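Local coordinates for protein-glutamine gamma-glutamyltransferase 2 (Pagrus major, PDB 1G0D) that catalyses, in a calcium-dependent way, the cross-linking of proteins by joining peptide-bound glutamines to lysines or other primary amines, at residues A[235-240]-A[512-517]. Numbering follows the deposited sequence.
Sequences RWEEPY and AVTYNS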
# COMPACT_ATOMS: atom_id res chain seq x y z
N ARG A 235 7.35 12.36 -5.46
CA ARG A 235 7.50 13.19 -6.64
C ARG A 235 6.23 12.90 -7.44
O ARG A 235 6.08 11.82 -8.00
CB ARG A 235 8.69 12.79 -7.47
CG ARG A 235 8.89 13.67 -8.71
CD ARG A 235 9.77 14.84 -8.32
NE ARG A 235 10.76 15.14 -9.33
CZ ARG A 235 11.93 15.73 -9.08
NH1 ARG A 235 12.76 15.97 -10.07
NH2 ARG A 235 12.25 16.09 -7.84
N TRP A 236 5.34 13.89 -7.49
CA TRP A 236 4.08 13.73 -8.16
C TRP A 236 4.08 13.95 -9.64
O TRP A 236 3.08 13.66 -10.30
CB TRP A 236 3.04 14.57 -7.43
CG TRP A 236 3.03 14.16 -5.95
CD1 TRP A 236 3.74 14.74 -4.95
CD2 TRP A 236 2.45 12.95 -5.38
NE1 TRP A 236 3.67 13.97 -3.80
CE2 TRP A 236 2.89 12.87 -4.04
CE3 TRP A 236 1.63 11.94 -5.88
CZ2 TRP A 236 2.53 11.83 -3.19
CZ3 TRP A 236 1.26 10.90 -5.03
CH2 TRP A 236 1.72 10.86 -3.70
N GLU A 237 5.20 14.45 -10.18
CA GLU A 237 5.31 14.62 -11.62
C GLU A 237 6.65 14.32 -12.25
O GLU A 237 7.73 14.61 -11.72
CB GLU A 237 4.80 15.99 -12.11
CG GLU A 237 3.82 15.85 -13.29
CD GLU A 237 3.66 17.10 -14.09
OE1 GLU A 237 4.10 18.16 -13.59
OE2 GLU A 237 3.11 17.03 -15.20
N GLU A 238 6.45 13.75 -13.44
CA GLU A 238 7.40 13.19 -14.39
C GLU A 238 8.90 13.43 -14.46
O GLU A 238 9.64 12.44 -14.54
CB GLU A 238 6.76 13.25 -15.76
CG GLU A 238 7.68 13.20 -16.85
CD GLU A 238 7.84 14.56 -17.41
OE1 GLU A 238 9.01 14.97 -17.46
OE2 GLU A 238 6.81 15.20 -17.78
N PRO A 239 9.41 14.66 -14.51
CA PRO A 239 10.90 14.57 -14.55
C PRO A 239 11.45 14.03 -13.20
O PRO A 239 11.66 14.79 -12.25
CB PRO A 239 11.35 15.99 -14.85
CG PRO A 239 10.18 16.84 -14.43
CD PRO A 239 8.91 16.03 -14.58
N TYR A 240 11.65 12.72 -13.11
CA TYR A 240 12.10 12.09 -11.87
C TYR A 240 13.59 12.06 -11.91
O TYR A 240 14.23 11.03 -11.69
CB TYR A 240 11.56 10.67 -11.79
CG TYR A 240 10.06 10.60 -11.87
CD1 TYR A 240 9.26 11.02 -10.80
CD2 TYR A 240 9.44 10.17 -13.02
CE1 TYR A 240 7.87 11.02 -10.91
CE2 TYR A 240 8.06 10.17 -13.14
CZ TYR A 240 7.29 10.59 -12.09
OH TYR A 240 5.93 10.59 -12.24
N ALA A 512 -4.29 15.55 -22.03
CA ALA A 512 -3.53 14.53 -21.32
C ALA A 512 -3.65 14.85 -19.82
O ALA A 512 -3.90 16.00 -19.44
CB ALA A 512 -2.09 14.54 -21.75
N VAL A 513 -3.46 13.83 -18.98
CA VAL A 513 -3.60 13.99 -17.53
C VAL A 513 -2.67 13.03 -16.75
O VAL A 513 -2.04 12.12 -17.34
CB VAL A 513 -5.08 13.69 -17.18
CG1 VAL A 513 -5.17 12.42 -16.41
CG2 VAL A 513 -5.71 14.84 -16.45
N THR A 514 -2.55 13.25 -15.44
CA THR A 514 -1.75 12.36 -14.59
C THR A 514 -2.75 11.70 -13.65
O THR A 514 -3.86 12.24 -13.46
CB THR A 514 -0.71 13.07 -13.70
OG1 THR A 514 -1.36 13.88 -12.73
CG2 THR A 514 0.22 13.90 -14.53
N TYR A 515 -2.41 10.56 -13.06
CA TYR A 515 -3.39 9.93 -12.19
C TYR A 515 -3.81 10.90 -11.10
O TYR A 515 -4.99 10.94 -10.78
CB TYR A 515 -2.89 8.60 -11.60
CG TYR A 515 -2.26 8.66 -10.24
CD1 TYR A 515 -0.90 8.90 -10.09
CD2 TYR A 515 -3.01 8.41 -9.10
CE1 TYR A 515 -0.28 8.88 -8.83
CE2 TYR A 515 -2.39 8.38 -7.80
CZ TYR A 515 -1.02 8.62 -7.69
OH TYR A 515 -0.40 8.59 -6.46
N ASN A 516 -2.90 11.70 -10.55
CA ASN A 516 -3.33 12.64 -9.52
C ASN A 516 -3.96 13.91 -10.06
O ASN A 516 -3.87 14.96 -9.44
CB ASN A 516 -2.25 12.99 -8.48
CG ASN A 516 -0.95 13.41 -9.08
OD1 ASN A 516 -0.29 14.28 -8.52
ND2 ASN A 516 -0.53 12.81 -10.15
N SER A 517 -4.62 13.79 -11.20
CA SER A 517 -5.31 14.91 -11.81
C SER A 517 -4.50 16.17 -12.15
O SER A 517 -5.00 17.29 -12.05
CB SER A 517 -6.50 15.26 -10.91
OG SER A 517 -7.54 14.33 -11.12
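Pro-239 O, gripped by Arg-235 NE at 3.1 Å and by Arg-235 NH1 at 2.7 Å, closes the loop 235-240 on itself, and Trp-236 of the same loop meets Tyr-515 and Asn-516. Arg-235 takes the oxygen side-on with both nitrogens, close to the guanidinium plane. Across the contact, the phenol oxygen comes to the indole's rim: Tyr-515 OH lies 3.2 Å from Trp-236 CZ3, near the indole plane, and Tyr-515 CZ is 4.2 Å from the same carbon. Asn-516 meets the base of that side chain, its OD1 3.5 Å from Trp-236 CB, with amide and indole planes 55° apart. A type I turn from Thr-514 to Ser-517, with Ser-517 N bonded to Thr-514 O, presents both residues. Replacing Trp-236 with an alanine would probably open a gap beside Tyr-515 OH. Tyr-515, important for catalytic activity, lies about 3 Å from active-site Cys-272 (nearest side-chain atoms). Glu-237 CG approaches Thr-514 CG2 at 4.3 Å, while its OE2 forms salt bridges with Arg-324 and Arg-520. The contact thus joins the loop following strand 232-234 to the turn that follows strand 502-513 in the chain, where Tyr-515 shares a backbone hydrogen bond with Asn-330 of strand 329-339.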